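Local structure of hemolysin-related protein (Vibrio cholerae serotype O1, 6MLT) at residues 294-299 with 428-433; 352-357 with 396-401; 497-502 with 511-516; 539-544 with 553-558. The protein is a secreted, calcium-binding protein of the biofilm matrix that probably binds carbohydrate through a beta-prism lectin domain and contributes to biofilm adhesion. One frame throughout, in Å; residues are numbered along the deposited sequence.

Interaction 1: 294-299 with 428-433; sequences DAQSAV and AVQFLV
Ala295 pairs with Val433 and Gln296 with Leu432 in an antiparallel ladder whose two segments run 161° apart, and Asp294 joins Ala295 opposite Val433 to make a classic beta bulge. The ladder joins the first and last strands of the beta-prism lectin fold, in a sheet where 428-435 is flanked on its other edge by 405-413. At the bulge one oxygen serves two donors: Val433 O takes Asp294 N at 2.9 Å in its carbonyl plane and Ala295 N at 3.2 Å from a tilted direction. Asp294 OD2 accepts a hydrogen bond from the backbone N of Lys435.

Past Gln296 the regular ladder breaks, and side chains supply part of the bonding. Ser297 N still reaches Phe431 O, but Phe431 N donates a hydrogen bond to Ser297 OG at 2.9 Å, nearly straight at 171°. With chi1 at 69°, OG sits between the backbone N and the carbonyl carbon, where it also donates to a lone pair of Ala298 O. Ser297 O is in turn taken by the extended Gln430, whose NE2 lies 2.8 Å away with the acceptor close to its amide plane. Asn411 ND2 binds Gln430 OE1, consistent with NE2 being the end that faces Ser297. Val299 divides its two methyls between neighbours: CG2 lies 3.7 Å from Gln430 NE2, and CG1 meets Ala428 CB at 4.1 Å.

Interaction 2: 352-357 with 396-401; sequences VRAIDV and TVRYDI
Arg398 grips Asp356 side-on in a two-pronged salt bridge between neighbouring strands. Its NE lies 2.9 Å from Asp356 OD1 along an almost straight 175° bond, and its NH2 lies 3.0 Å from Asp356 OD2, which receives it on the syn lone pair. The planes are turned 32° against each other: OD1 lies almost in the guanidinium plane, whereas NE stands somewhat out of the carboxylate plane. A bend at chi3 (-72°) turns the end of the otherwise extended arginine across the aspartate, the two side chains crossing at a slant. Ala354 CB then lies under one face of the guanidinium, off towards its rim, and also touches Asp400 OD1 at 3.6 Å.

On the other face of the sheet, Ile355 CD1 meets Ile401 CD1 at 3.8 Å and approaches the edge of the Tyr399 ring. At the end of the ladder Arg353, bent twice along its chain, crosses Ile401 at about a right angle and lays a guanidinium face over Ile401 CB and CG2; Ser405 O receives its NH1.

Backbone bonds set this register, with Ile355 and Tyr399 exchanging two, Val357 and Val397 two more, and Ile401 N reaching Arg353 O. On the edge of 352-357 that faces strand 370-377, Arg353 and Ala354 both face Thr376 in a classic beta bulge. Ile355 and Val357 press on Phe431, and Val397 and Tyr399 on Tyr300, so one face of the sheet turns to another sheet while Asp356 and Arg398 lie on the other, as expected for a four-stranded wall of a beta-prism lectin.

Interaction 3: 497-502 with 511-516; sequences LRMRIL and GIIANS
Met499 with Ile513 and Ile501 with Gly511 are the hydrogen-bonded pairs of an antiparallel hairpin, the last two strands in the 478-514 sheet, which forms one blade of the beta-propeller. The strand axes run 162° apart and approach to 4.6 Å. Met499 N and Ile513 O are 2.8 Å apart, and the return bond has the same length; further on, Ile501 N reaches Gly511 O, while Gly511 N to Ile501 O is only a weak bond of 3.5 Å. Just past the strand end, Asn515 N still reaches Leu497 O, from above the carbonyl plane.

On one face, CG of Met499 stands anti to its backbone N (chi1 178°) and the chain then bends at chi2, leaving SD 4.3 Å from Ile513 CD1 while the methyl continues outward from the hairpin. This face packs on the following blade, Met499 touching Met539 and Ile513 touching Leu537.

On the reverse face the aliphatic part of Arg500 runs beside Ile512, CG to CG1 4.0 Å, and both point the same way. Beyond it the Arg498 guanidinium lies over that of Arg500, its NH2 3.4 Å above the plane and over the centre. Asp495 forms a salt bridge with Arg498 and probably offsets part of the like charge, while Asn468 OD1 and Ala467 O accept from Arg500 NH2. The arrangement is that of the outer hairpin of a four-stranded propeller blade.

Interaction 4: 539-544 with 553-558; sequences MVANDY and GVFVYE
Met539 is brought to Tyr557 by two torsions: chi1 of 65° puts CG between the backbone N and the carbonyl carbon, and a bend at chi3 (71°) swings the methyl back to the ring. CE ends 3.8 Å from Tyr557 CD1, and SD lies 4.0 Å from Tyr557 CE1, the two side chains crossing at about a right angle. This is a Met-aromatic contact of oblique form, with the Met539 sulfur 5.1 Å from the Tyr557 ring centroid and 63° off its normal. Nearer the backbone, Met539 CG rests against Phe555 O at 3.6 Å. Ala541 continues the same face, its CB lying 4.2 Å from Phe555 CE1.

These residues belong to a beta hairpin in the blade that closes the propeller ring. Strand 553-559 has 536-541 on one edge and, on the other, 13-19 from the N-terminus, with backbone bonds from Val554 to Trp19 and from Val556 to Lys16 and Trp17. The first and last strands of the chain thus share one sheet, as in the "Velcro" closure of beta-propellers.

Four backbone bonds hold the hairpin itself. Met539 and Phe555 exchange two, Phe555 N lying 2.9 Å from Met539 O; Ala541 and Gly553 exchange the other two, and there Gly553 N stands well above the carbonyl plane of Ala541. Gly553 has a positive phi, in a region where a CB would run into the carbonyl O of the residue before, so the backbone there depends on the lack of a side chain. On the face opposite Met539, Val540 CB approaches Gly553 O at 3.9 Å, and Val554 packs on Ile538.

The four contacts form two neighbouring pairs in separate parts of the chain. Interactions 1 and 2, their centres about 10 Å apart, belong to facing sheets of the prism: Phe431 CZ meets Ile355 CG2 and Val357 CG2, both at 3.5 Å, and interaction 2 is nested within the loop closed by interaction 1. Interactions 3 and 4, centres about 11 Å apart, lie in successive propeller blades, which meet where Asn515 ND2 lies 3.0 Å from Val540 O and Ser516 OG 2.9 Å from Asn542 O, both probable hydrogen bonds. Centres of interactions 2 and 4 are about 63 Å apart. Of the metals, a sodium lies about 8 Å from the Ile501 side chain and a calcium about 14 Å from that of Val554.

Interaction 1: 294-299 with 428-433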
loop_
_atom_site.group_PDB
_atom_site.type_symbol
_atom_site.label_atom_id
_atom_site.label_comp_id
_atom_site.label_asym_id
_atom_site.label_seq_id
_atom_site.Cartn_x
_atom_site.Cartn_y
_atom_site.Cartn_z
ATOM N N ASP A 294 4.372 22.236 17.931
ATOM C CA ASP A 294 3.604 22.501 19.141
ATOM C C ASP A 294 4.308 23.469 20.084
ATOM O O ASP A 294 3.812 23.700 21.193
ATOM C CB ASP A 294 3.294 21.191 19.879
ATOM C CG ASP A 294 4.527 20.347 20.117
ATOM O OD1 ASP A 294 5.531 20.889 20.624
ATOM O OD2 ASP A 294 4.488 19.137 19.802
ATOM N N ALA A 295 5.439 24.047 19.689
ATOM C CA ALA A 295 6.118 25.020 20.533
ATOM C C ALA A 295 7.125 25.780 19.683
ATOM O O ALA A 295 7.427 25.399 18.548
ATOM C CB ALA A 295 6.806 24.348 21.723
ATOM N N GLN A 296 7.655 26.858 20.256
ATOM C CA GLN A 296 8.588 27.707 19.535
ATOM C C GLN A 296 9.513 28.402 20.522
ATOM O O GLN A 296 9.201 28.553 21.707
ATOM C CB GLN A 296 7.847 28.739 18.681
ATOM C CG GLN A 296 6.938 29.649 19.478
ATOM C CD GLN A 296 6.020 30.460 18.597
ATOM O OE1 GLN A 296 5.743 30.083 17.457
ATOM N NE2 GLN A 296 5.543 31.582 19.115
ATOM N N SER A 297 10.665 28.824 20.010
ATOM C CA SER A 297 11.599 29.624 20.780
ATOM C C SER A 297 11.127 31.074 20.817
ATOM O O SER A 297 10.099 31.436 20.241
ATOM C CB SER A 297 12.989 29.542 20.161
ATOM O OG SER A 297 13.000 30.222 18.914
ATOM N N ALA A 298 11.905 31.924 21.484
ATOM C CA ALA A 298 11.709 33.356 21.361
ATOM C C ALA A 298 12.146 33.813 19.968
ATOM O O ALA A 298 12.738 33.057 19.190
ATOM C CB ALA A 298 12.494 34.101 22.440
ATOM N N VAL A 299 11.836 35.067 19.649
ATOM C CA VAL A 299 12.292 35.694 18.413
ATOM C C VAL A 299 13.662 36.304 18.663
ATOM O O VAL A 299 13.846 37.069 19.618
ATOM C CB VAL A 299 11.295 36.764 17.934
ATOM C CG1 VAL A 299 11.802 37.436 16.659
ATOM C CG2 VAL A 299 9.924 36.146 17.700
ATOM N N ALA A 428 15.654 38.442 11.527
ATOM C CA ALA A 428 15.269 37.778 12.763
ATOM C C ALA A 428 14.886 36.341 12.454
ATOM O O ALA A 428 14.468 36.014 11.339
ATOM C CB ALA A 428 14.111 38.492 13.466
ATOM N N VAL A 429 15.002 35.483 13.472
ATOM C CA VAL A 429 14.636 34.079 13.346
ATOM C C VAL A 429 13.951 33.600 14.616
ATOM O O VAL A 429 14.132 34.150 15.704
ATOM C CB VAL A 429 15.850 33.169 13.047
ATOM C CG1 VAL A 429 16.443 33.498 11.704
ATOM C CG2 VAL A 429 16.897 33.301 14.149
ATOM N N GLN A 430 13.175 32.535 14.454
ATOM C CA GLN A 430 12.480 31.878 15.547
ATOM C C GLN A 430 12.344 30.413 15.172
ATOM O O GLN A 430 12.028 30.096 14.024
ATOM C CB GLN A 430 11.110 32.517 15.798
ATOM C CG GLN A 430 10.258 31.827 16.847
ATOM C CD GLN A 430 8.937 32.543 17.059
ATOM O OE1 GLN A 430 8.273 32.940 16.100
ATOM N NE2 GLN A 430 8.562 32.736 18.318
ATOM N N PHE A 431 12.600 29.530 16.129
ATOM C CA PHE A 431 12.641 28.098 15.867
ATOM C C PHE A 431 11.336 27.438 16.284
ATOM O O PHE A 431 10.793 27.732 17.353
ATOM C CB PHE A 431 13.815 27.454 16.597
ATOM C CG PHE A 431 15.126 28.086 16.269
ATOM C CD1 PHE A 431 15.746 27.827 15.058
ATOM C CD2 PHE A 431 15.723 28.969 17.147
ATOM C CE1 PHE A 431 16.950 28.430 14.739
ATOM C CE2 PHE A 431 16.931 29.574 16.835
ATOM C CZ PHE A 431 17.541 29.301 15.628
ATOM N N LEU A 432 10.850 26.538 15.432
ATOM C CA LEU A 432 9.613 25.799 15.645
ATOM C C LEU A 432 9.943 24.333 15.896
ATOM O O LEU A 432 10.695 23.723 15.126
ATOM C CB LEU A 432 8.697 25.929 14.428
ATOM C CG LEU A 432 8.520 27.347 13.884
ATOM C CD1 LEU A 432 7.757 27.340 12.570
ATOM C CD2 LEU A 432 7.818 28.220 14.911
ATOM N N VAL A 433 9.370 23.769 16.961
ATOM C CA VAL A 433 9.681 22.414 17.401
ATOM C C VAL A 433 8.383 21.646 17.644
ATOM O O VAL A 433 7.301 22.223 17.758
ATOM C CB VAL A 433 10.550 22.408 18.675
ATOM C CG1 VAL A 433 11.880 23.125 18.420
ATOM C CG2 VAL A 433 9.804 23.064 19.832
#

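Interaction 2: 352-357 with 396-401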
loop_
_atom_site.group_PDB
_atom_site.type_symbol
_atom_site.label_atom_id
_atom_site.label_comp_id
_atom_site.label_asym_id
_atom_site.label_seq_id
_atom_site.Cartn_x
_atom_site.Cartn_y
_atom_site.Cartn_z
ATOM N N VAL A 352 19.381 18.250 14.883
ATOM C CA VAL A 352 19.691 19.458 15.645
ATOM C C VAL A 352 19.206 19.311 17.082
ATOM O O VAL A 352 18.042 18.964 17.335
ATOM C CB VAL A 352 19.065 20.688 14.975
ATOM C CG1 VAL A 352 19.272 21.935 15.835
ATOM C CG2 VAL A 352 19.662 20.894 13.594
ATOM N N ARG A 353 20.097 19.593 18.036
ATOM C CA ARG A 353 19.739 19.615 19.445
ATOM C C ARG A 353 19.855 20.991 20.079
ATOM O O ARG A 353 19.306 21.200 21.164
ATOM C CB ARG A 353 20.610 18.630 20.241
ATOM C CG ARG A 353 20.542 17.186 19.748
ATOM C CD ARG A 353 19.106 16.706 19.549
ATOM N NE ARG A 353 18.240 17.030 20.679
ATOM C CZ ARG A 353 16.911 16.991 20.636
ATOM N NH1 ARG A 353 16.290 16.645 19.514
ATOM N NH2 ARG A 353 16.197 17.302 21.713
ATOM N N ALA A 354 20.535 21.933 19.432
ATOM C CA ALA A 354 20.641 23.290 19.944
ATOM C C ALA A 354 21.091 24.189 18.808
ATOM O O ALA A 354 21.717 23.732 17.848
ATOM C CB ALA A 354 21.622 23.382 21.119
ATOM N N ILE A 355 20.749 25.469 18.919
ATOM C CA ILE A 355 21.197 26.490 17.983
ATOM C C ILE A 355 21.673 27.686 18.788
ATOM O O ILE A 355 20.966 28.150 19.687
ATOM C CB ILE A 355 20.088 26.930 17.011
ATOM C CG1 ILE A 355 19.346 25.726 16.434
ATOM C CG2 ILE A 355 20.682 27.770 15.897
ATOM C CD1 ILE A 355 18.011 25.491 17.072
ATOM N N ASP A 356 22.871 28.172 18.472
ATOM C CA ASP A 356 23.368 29.448 18.967
ATOM C C ASP A 356 23.173 30.488 17.869
ATOM O O ASP A 356 23.662 30.309 16.747
ATOM C CB ASP A 356 24.842 29.347 19.358
ATOM C CG ASP A 356 25.077 28.378 20.503
ATOM O OD1 ASP A 356 24.482 28.574 21.581
ATOM O OD2 ASP A 356 25.847 27.412 20.323
ATOM N N VAL A 357 22.457 31.562 18.190
ATOM C CA VAL A 357 22.157 32.630 17.243
ATOM C C VAL A 357 22.899 33.879 17.682
ATOM O O VAL A 357 22.759 34.319 18.831
ATOM C CB VAL A 357 20.648 32.908 17.155
ATOM C CG1 VAL A 357 20.365 34.020 16.136
ATOM C CG2 VAL A 357 19.904 31.649 16.791
ATOM N N THR A 396 24.713 36.975 21.528
ATOM C CA THR A 396 24.609 35.552 21.230
ATOM C C THR A 396 23.682 34.903 22.246
ATOM O O THR A 396 23.798 35.164 23.448
ATOM C CB THR A 396 25.984 34.872 21.240
ATOM O OG1 THR A 396 26.811 35.452 20.225
ATOM C CG2 THR A 396 25.852 33.371 20.976
ATOM N N VAL A 397 22.765 34.069 21.757
ATOM C CA VAL A 397 21.786 33.376 22.590
ATOM C C VAL A 397 21.686 31.935 22.113
ATOM O O VAL A 397 21.854 31.642 20.925
ATOM C CB VAL A 397 20.396 34.056 22.541
ATOM C CG1 VAL A 397 19.362 33.254 23.338
ATOM C CG2 VAL A 397 20.481 35.469 23.078
ATOM N N ARG A 398 21.400 31.030 23.044
ATOM C CA ARG A 398 21.203 29.626 22.715
ATOM C C ARG A 398 19.747 29.233 22.911
ATOM O O ARG A 398 19.121 29.600 23.909
ATOM C CB ARG A 398 22.075 28.705 23.566
ATOM C CG ARG A 398 21.697 27.232 23.351
ATOM C CD ARG A 398 22.695 26.270 23.916
ATOM N NE ARG A 398 23.927 26.232 23.138
ATOM C CZ ARG A 398 24.786 25.221 23.163
ATOM N NH1 ARG A 398 24.540 24.152 23.911
ATOM N NH2 ARG A 398 25.885 25.271 22.430
ATOM N N TYR A 399 19.225 28.475 21.954
ATOM C CA TYR A 399 17.944 27.797 22.095
ATOM C C TYR A 399 18.206 26.299 22.077
ATOM O O TYR A 399 18.814 25.784 21.132
ATOM C CB TYR A 399 16.971 28.188 20.984
ATOM C CG TYR A 399 15.666 27.433 21.071
ATOM C CD1 TYR A 399 14.782 27.667 22.114
ATOM C CD2 TYR A 399 15.321 26.481 20.121
ATOM C CE1 TYR A 399 13.581 26.975 22.211
ATOM C CE2 TYR A 399 14.124 25.784 20.206
ATOM C CZ TYR A 399 13.260 26.037 21.255
ATOM O OH TYR A 399 12.070 25.354 21.358
ATOM N N ASP A 400 17.776 25.611 23.131
ATOM C CA ASP A 400 17.864 24.160 23.202
ATOM C C ASP A 400 16.570 23.552 22.680
ATOM O O ASP A 400 15.476 23.970 23.078
ATOM C CB ASP A 400 18.120 23.696 24.637
ATOM C CG ASP A 400 19.488 24.102 25.150
ATOM O OD1 ASP A 400 20.490 23.819 24.463
ATOM O OD2 ASP A 400 19.558 24.713 26.237
ATOM N N ILE A 401 16.693 22.581 21.780
ATOM C CA ILE A 401 15.539 21.800 21.346
ATOM C C ILE A 401 15.077 20.992 22.554
ATOM O O ILE A 401 15.886 20.259 23.140
ATOM C CB ILE A 401 15.876 20.890 20.156
ATOM C CG1 ILE A 401 16.519 21.701 19.026
ATOM C CG2 ILE A 401 14.618 20.175 19.658
ATOM C CD1 ILE A 401 15.662 22.846 18.510
#

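Interaction 3: 497-502 with 511-516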
loop_
_atom_site.group_PDB
_atom_site.type_symbol
_atom_site.label_atom_id
_atom_site.label_comp_id
_atom_site.label_asym_id
_atom_site.label_seq_id
_atom_site.Cartn_x
_atom_site.Cartn_y
_atom_site.Cartn_z
ATOM N N LEU A 497 -16.977 -21.300 8.530
ATOM C CA LEU A 497 -18.417 -21.070 8.582
ATOM C C LEU A 497 -18.835 -19.609 8.630
ATOM O O LEU A 497 -20.027 -19.332 8.454
ATOM C CB LEU A 497 -19.019 -21.772 9.808
ATOM C CG LEU A 497 -18.891 -23.293 9.845
ATOM C CD1 LEU A 497 -19.291 -23.836 11.206
ATOM C CD2 LEU A 497 -19.742 -23.920 8.744
ATOM N N ARG A 498 -17.918 -18.675 8.867
ATOM C CA ARG A 498 -18.282 -17.291 9.128
ATOM C C ARG A 498 -17.283 -16.351 8.479
ATOM O O ARG A 498 -16.079 -16.610 8.488
ATOM C CB ARG A 498 -18.313 -16.975 10.639
ATOM C CG ARG A 498 -18.822 -18.087 11.528
ATOM C CD ARG A 498 -18.382 -17.869 12.964
ATOM N NE ARG A 498 -16.974 -18.216 13.166
ATOM C CZ ARG A 498 -16.318 -18.041 14.308
ATOM N NH1 ARG A 498 -16.939 -17.515 15.358
ATOM N NH2 ARG A 498 -15.041 -18.390 14.407
ATOM N N MET A 499 -17.797 -15.261 7.928
ATOM C CA MET A 499 -17.010 -14.074 7.641
ATOM C C MET A 499 -17.213 -13.105 8.797
ATOM O O MET A 499 -18.326 -12.973 9.308
ATOM C CB MET A 499 -17.437 -13.445 6.309
ATOM C CG MET A 499 -16.701 -12.159 5.942
ATOM S SD MET A 499 -17.412 -10.682 6.726
ATOM C CE MET A 499 -16.132 -9.481 6.361
ATOM N N ARG A 500 -16.131 -12.466 9.241
ATOM C CA ARG A 500 -16.221 -11.552 10.369
ATOM C C ARG A 500 -15.424 -10.285 10.104
ATOM O O ARG A 500 -14.475 -10.270 9.313
ATOM C CB ARG A 500 -15.736 -12.216 11.669
ATOM C CG ARG A 500 -16.650 -13.346 12.145
ATOM C CD ARG A 500 -16.143 -13.967 13.433
ATOM N NE ARG A 500 -14.861 -14.637 13.243
ATOM C CZ ARG A 500 -14.077 -15.052 14.233
ATOM N NH1 ARG A 500 -14.437 -14.860 15.495
ATOM N NH2 ARG A 500 -12.920 -15.653 13.960
ATOM N N ILE A 501 -15.833 -9.221 10.784
ATOM C CA ILE A 501 -15.132 -7.943 10.789
ATOM C C ILE A 501 -14.548 -7.747 12.178
ATOM O O ILE A 501 -15.270 -7.836 13.181
ATOM C CB ILE A 501 -16.071 -6.785 10.418
ATOM C CG1 ILE A 501 -16.706 -7.037 9.050
ATOM C CG2 ILE A 501 -15.316 -5.443 10.439
ATOM C CD1 ILE A 501 -17.872 -6.104 8.751
ATOM N N LEU A 502 -13.244 -7.486 12.240
ATOM C CA LEU A 502 -12.526 -7.340 13.498
ATOM C C LEU A 502 -12.002 -5.916 13.652
ATOM O O LEU A 502 -11.525 -5.304 12.689
ATOM C CB LEU A 502 -11.358 -8.316 13.583
ATOM C CG LEU A 502 -11.675 -9.792 13.303
ATOM C CD1 LEU A 502 -10.428 -10.642 13.464
ATOM C CD2 LEU A 502 -12.792 -10.299 14.220
ATOM N N GLY A 511 -18.752 -7.677 13.474
ATOM C CA GLY A 511 -19.793 -8.153 12.585
ATOM C C GLY A 511 -19.535 -9.599 12.248
ATOM O O GLY A 511 -18.385 -10.047 12.211
ATOM N N ILE A 512 -20.615 -10.342 12.028
ATOM C CA ILE A 512 -20.558 -11.763 11.706
ATOM C C ILE A 512 -21.563 -12.031 10.598
ATOM O O ILE A 512 -22.728 -11.633 10.701
ATOM C CB ILE A 512 -20.879 -12.652 12.923
ATOM C CG1 ILE A 512 -19.954 -12.330 14.095
ATOM C CG2 ILE A 512 -20.758 -14.133 12.546
ATOM C CD1 ILE A 512 -20.363 -12.996 15.404
ATOM N N ILE A 513 -21.121 -12.721 9.553
ATOM C CA ILE A 513 -21.973 -13.110 8.434
ATOM C C ILE A 513 -21.747 -14.590 8.178
ATOM O O ILE A 513 -20.600 -15.016 7.997
ATOM C CB ILE A 513 -21.657 -12.286 7.171
ATOM C CG1 ILE A 513 -22.078 -10.829 7.374
ATOM C CG2 ILE A 513 -22.335 -12.885 5.936
ATOM C CD1 ILE A 513 -21.609 -9.885 6.275
ATOM N N ALA A 514 -22.829 -15.370 8.159
ATOM C CA ALA A 514 -22.718 -16.785 7.838
ATOM C C ALA A 514 -22.257 -16.945 6.393
ATOM O O ALA A 514 -22.908 -16.448 5.468
ATOM C CB ALA A 514 -24.060 -17.483 8.056
ATOM N N ASN A 515 -21.140 -17.642 6.205
ATOM C CA ASN A 515 -20.528 -17.794 4.887
ATOM C C ASN A 515 -19.506 -18.914 4.987
ATOM O O ASN A 515 -18.539 -18.796 5.748
ATOM C CB ASN A 515 -19.871 -16.485 4.444
ATOM C CG ASN A 515 -19.471 -16.488 2.978
ATOM O OD1 ASN A 515 -20.320 -16.411 2.091
ATOM N ND2 ASN A 515 -18.170 -16.556 2.721
ATOM N N SER A 516 -19.718 -19.999 4.243
ATOM C CA SER A 516 -18.912 -21.201 4.408
ATOM C C SER A 516 -17.865 -21.339 3.308
ATOM O O SER A 516 -18.031 -20.843 2.189
ATOM C CB SER A 516 -19.785 -22.457 4.428
ATOM O OG SER A 516 -20.568 -22.582 3.251
#

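Interaction 4: 539-544 with 553-558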
loop_
_atom_site.group_PDB
_atom_site.type_symbol
_atom_site.label_atom_id
_atom_site.label_comp_id
_atom_site.label_asym_id
_atom_site.label_seq_id
_atom_site.Cartn_x
_atom_site.Cartn_y
_atom_site.Cartn_z
ATOM N N MET A 539 -18.094 -11.473 -0.983
ATOM C CA MET A 539 -17.431 -12.671 -0.493
ATOM C C MET A 539 -17.889 -13.888 -1.285
ATOM O O MET A 539 -18.996 -13.921 -1.832
ATOM C CB MET A 539 -17.690 -12.888 1.007
ATOM C CG MET A 539 -19.127 -13.159 1.374
ATOM S SD MET A 539 -19.401 -13.080 3.160
ATOM C CE MET A 539 -19.242 -11.316 3.439
ATOM N N VAL A 540 -17.022 -14.892 -1.338
ATOM C CA VAL A 540 -17.292 -16.117 -2.080
ATOM C C VAL A 540 -17.528 -17.249 -1.091
ATOM O O VAL A 540 -17.055 -17.215 0.049
ATOM C CB VAL A 540 -16.139 -16.439 -3.053
ATOM C CG1 VAL A 540 -15.894 -15.256 -3.976
ATOM C CG2 VAL A 540 -14.865 -16.799 -2.287
ATOM N N ALA A 541 -18.278 -18.256 -1.533
ATOM C CA ALA A 541 -18.701 -19.328 -0.648
ATOM C C ALA A 541 -18.758 -20.644 -1.403
ATOM O O ALA A 541 -18.954 -20.682 -2.625
ATOM C CB ALA A 541 -20.069 -19.036 -0.024
ATOM N N ASN A 542 -18.594 -21.727 -0.647
ATOM C CA ASN A 542 -18.733 -23.075 -1.165
ATOM C C ASN A 542 -19.212 -23.963 -0.031
ATOM O O ASN A 542 -18.953 -23.684 1.146
ATOM C CB ASN A 542 -17.413 -23.587 -1.746
ATOM C CG ASN A 542 -16.273 -23.479 -0.759
ATOM O OD1 ASN A 542 -16.092 -24.352 0.092
ATOM N ND2 ASN A 542 -15.504 -22.399 -0.859
ATOM N N ASP A 543 -19.905 -25.043 -0.393
ATOM C CA ASP A 543 -20.517 -25.914 0.601
ATOM C C ASP A 543 -20.341 -27.387 0.256
ATOM O O ASP A 543 -21.135 -28.227 0.696
ATOM C CB ASP A 543 -22.008 -25.589 0.772
ATOM C CG ASP A 543 -22.787 -25.668 -0.530
ATOM O OD1 ASP A 543 -22.235 -26.152 -1.540
ATOM O OD2 ASP A 543 -23.967 -25.242 -0.533
ATOM N N TYR A 544 -19.294 -27.721 -0.504
ATOM C CA TYR A 544 -19.056 -29.111 -0.879
ATOM C C TYR A 544 -18.612 -29.947 0.317
ATOM O O TYR A 544 -18.811 -31.162 0.318
ATOM C CB TYR A 544 -18.000 -29.196 -1.991
ATOM C CG TYR A 544 -16.631 -28.729 -1.544
ATOM C CD1 TYR A 544 -15.742 -29.597 -0.911
ATOM C CD2 TYR A 544 -16.233 -27.414 -1.736
ATOM C CE1 TYR A 544 -14.499 -29.165 -0.489
ATOM C CE2 TYR A 544 -14.997 -26.974 -1.318
ATOM C CZ TYR A 544 -14.132 -27.853 -0.692
ATOM O OH TYR A 544 -12.898 -27.411 -0.264
ATOM N N GLY A 553 -21.463 -19.811 -3.816
ATOM C CA GLY A 553 -21.564 -18.814 -4.867
ATOM C C GLY A 553 -20.893 -17.517 -4.459
ATOM O O GLY A 553 -19.779 -17.518 -3.922
ATOM N N VAL A 554 -21.581 -16.411 -4.717
ATOM C CA VAL A 554 -21.077 -15.066 -4.441
ATOM C C VAL A 554 -22.167 -14.307 -3.703
ATOM O O VAL A 554 -23.319 -14.277 -4.153
ATOM C CB VAL A 554 -20.678 -14.325 -5.733
ATOM C CG1 VAL A 554 -20.151 -12.925 -5.410
ATOM C CG2 VAL A 554 -19.634 -15.119 -6.507
ATOM N N PHE A 555 -21.796 -13.681 -2.595
ATOM C CA PHE A 555 -22.739 -12.981 -1.737
ATOM C C PHE A 555 -22.221 -11.574 -1.500
ATOM O O PHE A 555 -21.062 -11.388 -1.114
ATOM C CB PHE A 555 -22.945 -13.748 -0.423
ATOM C CG PHE A 555 -23.646 -15.059 -0.627
ATOM C CD1 PHE A 555 -22.978 -16.132 -1.188
ATOM C CD2 PHE A 555 -24.987 -15.197 -0.326
ATOM C CE1 PHE A 555 -23.633 -17.330 -1.420
ATOM C CE2 PHE A 555 -25.642 -16.391 -0.558
ATOM C CZ PHE A 555 -24.963 -17.454 -1.104
ATOM N N VAL A 556 -23.072 -10.591 -1.771
ATOM C CA VAL A 556 -22.708 -9.184 -1.711
ATOM C C VAL A 556 -23.622 -8.504 -0.706
ATOM O O VAL A 556 -24.847 -8.625 -0.796
ATOM C CB VAL A 556 -22.806 -8.516 -3.094
ATOM C CG1 VAL A 556 -22.459 -7.031 -3.013
ATOM C CG2 VAL A 556 -21.879 -9.228 -4.078
ATOM N N TYR A 557 -23.022 -7.779 0.234
ATOM C CA TYR A 557 -23.731 -7.128 1.317
ATOM C C TYR A 557 -23.505 -5.627 1.256
ATOM O O TYR A 557 -22.563 -5.144 0.626
ATOM C CB TYR A 557 -23.266 -7.670 2.673
ATOM C CG TYR A 557 -23.552 -9.146 2.840
ATOM C CD1 TYR A 557 -22.681 -10.110 2.342
ATOM C CD2 TYR A 557 -24.715 -9.574 3.464
ATOM C CE1 TYR A 557 -22.954 -11.461 2.489
ATOM C CE2 TYR A 557 -24.994 -10.910 3.612
ATOM C CZ TYR A 557 -24.114 -11.850 3.127
ATOM O OH TYR A 557 -24.414 -13.188 3.276
ATOM N N GLU A 558 -24.377 -4.900 1.942
ATOM C CA GLU A 558 -24.272 -3.457 2.070
ATOM C C GLU A 558 -24.647 -3.070 3.492
ATOM O O GLU A 558 -25.216 -3.863 4.247
ATOM C CB GLU A 558 -25.169 -2.746 1.051
ATOM C CG GLU A 558 -26.636 -3.120 1.157
ATOM C CD GLU A 558 -27.491 -2.381 0.151
ATOM O OE1 GLU A 558 -27.406 -1.137 0.105
ATOM O OE2 GLU A 558 -28.236 -3.042 -0.599
#